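Local structure of putative exonuclease (Eubacterium rectale, 3L0A) at residues Met34-Tyr39 with Asp239-Cys244; Val117-Glu122 with Arg182-Glu187. The protein is of unproven function but binds zinc and is probably a hydrolase, perhaps a nuclease of the PDDEXK kind. All coordinates share one frame; numbering follows the deposited sequence.

Contact 1 (Met34-Tyr39 with Asp239-Cys244). With ZN (zinc ion), chain B.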
loop_
_atom_site.group_PDB
_atom_site.type_symbol
_atom_site.label_atom_id
_atom_site.label_comp_id
_atom_site.label_asym_id
_atom_site.label_seq_id
_atom_site.Cartn_x
_atom_site.Cartn_y
_atom_site.Cartn_z
HETATM N N MSE A 34 6.877 13.682 -12.864
HETATM C CA MSE A 34 8.003 13.991 -13.755
HETATM C C MSE A 34 7.522 14.896 -14.910
HETATM O O MSE A 34 6.401 14.750 -15.389
HETATM C CB MSE A 34 8.648 12.678 -14.310
HETATM C CG MSE A 34 10.218 12.540 -14.140
HETATM SE SE MSE A 34 10.832 12.948 -12.274
HETATM C CE MSE A 34 11.717 14.734 -12.385
ATOM N N PRO A 35 8.363 15.839 -15.362
ATOM C CA PRO A 35 7.984 16.514 -16.601
ATOM C C PRO A 35 8.053 15.535 -17.792
ATOM O O PRO A 35 8.802 14.542 -17.738
ATOM C CB PRO A 35 9.056 17.601 -16.758
ATOM C CG PRO A 35 10.237 17.101 -16.004
ATOM C CD PRO A 35 9.694 16.251 -14.881
ATOM N N CYS A 36 7.274 15.818 -18.837
ATOM C CA CYS A 36 7.364 15.089 -20.102
ATOM C C CYS A 36 6.859 15.964 -21.238
ATOM O O CYS A 36 5.649 16.178 -21.385
ATOM C CB CYS A 36 6.559 13.782 -20.039
ATOM S SG CYS A 36 6.723 12.750 -21.498
ATOM N N GLU A 37 7.795 16.449 -22.047
ATOM C CA GLU A 37 7.492 17.393 -23.137
ATOM C C GLU A 37 6.612 16.762 -24.242
ATOM O O GLU A 37 5.652 17.370 -24.723
ATOM C CB GLU A 37 8.811 17.939 -23.712
ATOM C CG GLU A 37 9.669 18.628 -22.643
ATOM C CD GLU A 37 10.901 19.356 -23.165
ATOM O OE1 GLU A 37 11.410 18.986 -24.226
ATOM O OE2 GLU A 37 11.363 20.313 -22.492
ATOM N N PHE A 38 6.975 15.543 -24.620
ATOM C CA PHE A 38 6.247 14.722 -25.571
ATOM C C PHE A 38 4.779 14.600 -25.178
ATOM O O PHE A 38 3.906 14.919 -25.963
ATOM C CB PHE A 38 6.924 13.355 -25.594
ATOM C CG PHE A 38 6.288 12.365 -26.522
ATOM C CD1 PHE A 38 6.300 12.572 -27.896
ATOM C CD2 PHE A 38 5.709 11.210 -26.032
ATOM C CE1 PHE A 38 5.706 11.650 -28.750
ATOM C CE2 PHE A 38 5.117 10.296 -26.874
ATOM C CZ PHE A 38 5.104 10.506 -28.221
ATOM N N TYR A 39 4.521 14.153 -23.943
ATOM C CA TYR A 39 3.162 14.068 -23.421
ATOM C C TYR A 39 2.400 15.360 -23.616
ATOM O O TYR A 39 1.230 15.358 -24.013
ATOM C CB TYR A 39 3.197 13.701 -21.942
ATOM C CG TYR A 39 1.899 13.856 -21.170
ATOM C CD1 TYR A 39 0.839 12.987 -21.358
ATOM C CD2 TYR A 39 1.762 14.856 -20.223
ATOM C CE1 TYR A 39 -0.360 13.116 -20.623
ATOM C CE2 TYR A 39 0.575 14.995 -19.457
ATOM C CZ TYR A 39 -0.477 14.124 -19.667
ATOM O OH TYR A 39 -1.636 14.279 -18.942
ATOM N N ASP A 239 11.514 16.145 -25.581
ATOM C CA ASP A 239 12.016 14.940 -24.910
ATOM C C ASP A 239 10.870 14.071 -24.378
ATOM O O ASP A 239 9.803 14.560 -24.050
ATOM C CB ASP A 239 12.935 15.310 -23.735
ATOM C CG ASP A 239 14.199 16.064 -24.182
ATOM O OD1 ASP A 239 14.730 15.828 -25.309
ATOM O OD2 ASP A 239 14.660 16.897 -23.367
ATOM N N ARG A 240 11.129 12.777 -24.268
ATOM C CA ARG A 240 10.193 11.819 -23.690
ATOM C C ARG A 240 10.704 11.364 -22.346
ATOM O O ARG A 240 11.850 10.954 -22.245
ATOM C CB ARG A 240 10.107 10.600 -24.594
ATOM C CG ARG A 240 9.634 10.890 -25.993
ATOM C CD ARG A 240 9.309 9.603 -26.733
ATOM N NE ARG A 240 8.869 9.845 -28.114
ATOM C CZ ARG A 240 8.368 8.909 -28.918
ATOM N NH1 ARG A 240 8.247 7.653 -28.511
ATOM N NH2 ARG A 240 8.005 9.215 -30.154
ATOM N N CYS A 241 9.857 11.413 -21.309
ATOM C CA CYS A 241 10.267 10.962 -19.989
ATOM C C CYS A 241 10.437 9.468 -20.028
ATOM O O CYS A 241 11.174 8.909 -19.229
ATOM C CB CYS A 241 9.253 11.346 -18.910
ATOM S SG CYS A 241 7.656 10.464 -18.968
ATOM N N GLU A 242 9.739 8.819 -20.949
ATOM C CA GLU A 242 9.745 7.370 -21.055
ATOM C C GLU A 242 9.213 6.679 -19.783
ATOM O O GLU A 242 9.423 5.490 -19.600
ATOM C CB GLU A 242 11.138 6.825 -21.442
ATOM C CG GLU A 242 11.695 7.315 -22.793
ATOM C CD GLU A 242 11.012 6.665 -24.025
ATOM O OE1 GLU A 242 10.041 5.879 -23.903
ATOM O OE2 GLU A 242 11.454 6.954 -25.141
ATOM N N LEU A 243 8.493 7.406 -18.944
ATOM C CA LEU A 243 7.925 6.842 -17.738
ATOM C C LEU A 243 6.405 7.059 -17.590
ATOM O O LEU A 243 5.847 6.745 -16.546
ATOM C CB LEU A 243 8.661 7.426 -16.503
ATOM C CG LEU A 243 10.151 7.030 -16.364
ATOM C CD1 LEU A 243 10.826 7.740 -15.149
ATOM C CD2 LEU A 243 10.304 5.499 -16.229
ATOM N N CYS A 244 5.738 7.601 -18.612
ATOM C CA CYS A 244 4.308 7.863 -18.552
ATOM C C CYS A 244 3.613 6.946 -19.564
ATOM O O CYS A 244 4.258 6.288 -20.398
ATOM C CB CYS A 244 4.029 9.353 -18.858
ATOM S SG CYS A 244 4.432 9.817 -20.570
HETATM ZN ZN ZN B . 6.475 10.671 -20.963
#
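Arg240 lies across one face of the Phe38 ring, and its side chain can be followed atom by atom over the aromatic surface. CB does not meet the ring; CG sits 3.7 Å from Phe38 CG, at the atom that joins the ring to CB. The extended chain then carries CD over the face, a CH-pi contact 4.1 Å from the ring centroid. NE comes next, above the middle of the ring, and CZ and NH2 run out to the far rim, NH2 3.6 Å from Phe38 CE1. Guanidinium and ring planes differ by 22°, a stack with cation-pi character. Beside it is a four-cysteine zinc site: Cys36, Cys241 and Cys244 bind the zinc ion through SG, and Cys247, at the start of helix 245-250, completes it. Cys36 SG works three ways, holding the metal at 2.2 Å, capping helix 37-45 at Tyr39 N, and accepting a nearly straight bond from Cys241 N (3.4 Å, 173°). Cys241 SG likewise takes Leu243 N at 3.2 Å. At the other end Phe38 N donates to Asp239 O (3.0 Å), while Asp239 N reaches Glu37 OE1 (3.1 Å), an oxygen also salt-bridged to Arg227.

Contact 2 (Val117-Glu122 with Arg182-Glu187)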
loop_
_atom_site.group_PDB
_atom_site.type_symbol
_atom_site.label_atom_id
_atom_site.label_comp_id
_atom_site.label_asym_id
_atom_site.label_seq_id
_atom_site.Cartn_x
_atom_site.Cartn_y
_atom_site.Cartn_z
ATOM N N VAL A 117 -14.758 31.721 -13.005
ATOM C CA VAL A 117 -14.491 32.982 -13.699
ATOM C C VAL A 117 -13.275 32.857 -14.593
ATOM O O VAL A 117 -12.203 32.547 -14.101
ATOM C CB VAL A 117 -14.229 34.127 -12.678
ATOM C CG1 VAL A 117 -14.016 35.482 -13.384
ATOM C CG2 VAL A 117 -15.393 34.215 -11.688
ATOM N N ILE A 118 -13.441 33.123 -15.894
ATOM C CA ILE A 118 -12.353 33.015 -16.886
ATOM C C ILE A 118 -11.725 34.389 -17.109
ATOM O O ILE A 118 -12.429 35.376 -17.335
ATOM C CB ILE A 118 -12.843 32.504 -18.247
ATOM C CG1 ILE A 118 -13.611 31.181 -18.105
ATOM C CG2 ILE A 118 -11.672 32.345 -19.188
ATOM C CD1 ILE A 118 -14.509 30.828 -19.322
HETATM N N MSE A 119 -10.399 34.443 -17.038
HETATM C CA MSE A 119 -9.635 35.691 -17.298
HETATM C C MSE A 119 -8.459 35.385 -18.233
HETATM O O MSE A 119 -8.100 34.222 -18.413
HETATM C CB MSE A 119 -9.111 36.315 -15.989
HETATM C CG MSE A 119 -10.148 37.051 -15.196
HETATM SE SE MSE A 119 -9.363 38.285 -13.964
HETATM C CE MSE A 119 -10.994 38.863 -13.094
ATOM N N THR A 120 -7.858 36.419 -18.812
ATOM C CA THR A 120 -6.806 36.216 -19.815
ATOM C C THR A 120 -5.668 37.189 -19.597
ATOM O O THR A 120 -5.887 38.260 -19.025
ATOM C CB THR A 120 -7.406 36.337 -21.247
ATOM O OG1 THR A 120 -7.779 35.028 -21.682
ATOM C CG2 THR A 120 -6.444 37.009 -22.290
ATOM N N GLY A 121 -4.465 36.807 -20.047
ATOM C CA GLY A 121 -3.271 37.653 -19.906
ATOM C C GLY A 121 -2.057 37.297 -20.748
ATOM O O GLY A 121 -2.104 36.423 -21.611
ATOM N N GLU A 122 -0.970 38.017 -20.488
ATOM C CA GLU A 122 0.307 37.869 -21.207
ATOM C C GLU A 122 1.382 37.677 -20.148
ATOM O O GLU A 122 1.443 38.437 -19.188
ATOM C CB GLU A 122 0.622 39.122 -22.050
ATOM C CG GLU A 122 2.082 39.234 -22.601
ATOM C CD GLU A 122 2.191 39.074 -24.122
ATOM O OE1 GLU A 122 1.882 40.038 -24.854
ATOM O OE2 GLU A 122 2.610 37.991 -24.582
ATOM N N ARG A 182 -4.148 40.479 -11.620
ATOM C CA ARG A 182 -3.517 41.761 -11.479
ATOM C C ARG A 182 -3.453 42.485 -12.811
ATOM O O ARG A 182 -3.549 43.676 -12.822
ATOM C CB ARG A 182 -2.124 41.642 -10.878
ATOM C CG ARG A 182 -1.545 42.995 -10.428
ATOM C CD ARG A 182 -0.037 42.925 -10.153
ATOM N NE ARG A 182 0.668 42.532 -11.360
ATOM C CZ ARG A 182 0.899 43.325 -12.402
ATOM N NH1 ARG A 182 0.519 44.597 -12.401
ATOM N NH2 ARG A 182 1.531 42.850 -13.461
ATOM N N GLN A 183 -3.308 41.779 -13.928
ATOM C CA GLN A 183 -3.254 42.446 -15.241
ATOM C C GLN A 183 -4.638 42.891 -15.748
ATOM O O GLN A 183 -4.726 43.717 -16.645
ATOM C CB GLN A 183 -2.627 41.534 -16.299
ATOM C CG GLN A 183 -1.216 41.054 -16.008
ATOM C CD GLN A 183 -0.703 40.112 -17.074
ATOM O OE1 GLN A 183 -1.342 39.921 -18.101
ATOM N NE2 GLN A 183 0.452 39.513 -16.834
ATOM N N ASN A 184 -5.706 42.318 -15.188
ATOM C CA ASN A 184 -7.081 42.701 -15.528
ATOM C C ASN A 184 -7.617 43.727 -14.548
ATOM O O ASN A 184 -8.299 44.638 -14.945
ATOM C CB ASN A 184 -8.023 41.486 -15.480
ATOM C CG ASN A 184 -7.820 40.518 -16.640
ATOM O OD1 ASN A 184 -8.250 40.768 -17.769
ATOM N ND2 ASN A 184 -7.199 39.399 -16.357
ATOM N N THR A 185 -7.313 43.543 -13.266
ATOM C CA THR A 185 -7.896 44.352 -12.195
ATOM C C THR A 185 -7.030 45.477 -11.635
ATOM O O THR A 185 -7.575 46.427 -11.107
ATOM C CB THR A 185 -8.273 43.477 -10.983
ATOM O OG1 THR A 185 -9.462 42.764 -11.302
ATOM C CG2 THR A 185 -8.560 44.325 -9.725
ATOM N N GLY A 186 -5.705 45.319 -11.674
ATOM C CA GLY A 186 -4.773 46.190 -10.949
ATOM C C GLY A 186 -4.532 45.731 -9.513
ATOM O O GLY A 186 -3.530 46.130 -8.888
ATOM N N GLU A 187 -5.438 44.897 -8.983
ATOM C CA GLU A 187 -5.394 44.499 -7.582
ATOM C C GLU A 187 -4.603 43.191 -7.431
ATOM O O GLU A 187 -4.866 42.207 -8.134
ATOM C CB GLU A 187 -6.811 44.330 -6.985
ATOM C CG GLU A 187 -7.680 45.637 -6.785
ATOM C CD GLU A 187 -7.069 46.705 -5.809
ATOM O OE1 GLU A 187 -6.536 46.309 -4.746
ATOM O OE2 GLU A 187 -7.134 47.930 -6.098
HETATM O O HOH W 1 -9.282 38.598 -19.263
#
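Gln183 turns its CG anti to its own carbonyl carbon (chi1 -59°) and then runs straight out (chi2 177°), which delivers its amide to the backbone of Glu122. The next residue, Asn184, starts out much the same way but twists at chi2 (-77°), and its shorter amide arrives at Thr120 instead. The Gln183 amide serves both backbone polar groups of Glu122. Its OE1 accepts from Glu122 N at 3.1 Å, in the carbonyl plane and on a lone pair, while its NE2 donates to Glu122 O at 2.8 Å. Two bonds from one flat group should restrain its rotation, and a third, from NE2 to Glu179 one helical turn back, adds to the hold. OE1 also passes 3.5 Å from Gly121 CA, a close approach to a residue with no side chain in the way.

Asn184 ND2 gives a more bent bond to Thr120 O, 3.2 Å long, and the donor is tilted out of the carbonyl plane; ND2 is also bonded to Ile180 O within its own helix. Its OD1 accepts a hydrogen bond from a water that itself accepts from Thr120 N, so Asn184 reaches the backbone of Thr120 both directly and through water. Selenomethionine Met119 runs alongside Asn184, pointing the other way, its SE 3.4 Å from Asn184 ND2.

Side-chain amides thus fasten the C-terminal end of helix 170-185 to strand 114-123 at the protein surface, while the strand pairs with strand 126-136 through Met119 with Ile130 and Gly121 with Trp128.

How the contacts relate
Contact 2 forms within the long span of chain whose ends contact 1 brings together: the chain runs from 34-39 through 117-122 and 182-187 before coming back at 239-244. The two do not touch; their centres are 31 Å apart and their nearest atoms about 20 Å. Nor do they share a helix or strand, although all four segments belong to the same PDDEXK-like domain. Contact 1 joins the start of helix 37-45 to the loop between helices 211-232 and 245-250, bringing early and late parts of the chain together at the metal. Contact 2 instead ties strand 114-123 of the mixed sheet to helix 170-185, well away from the zinc.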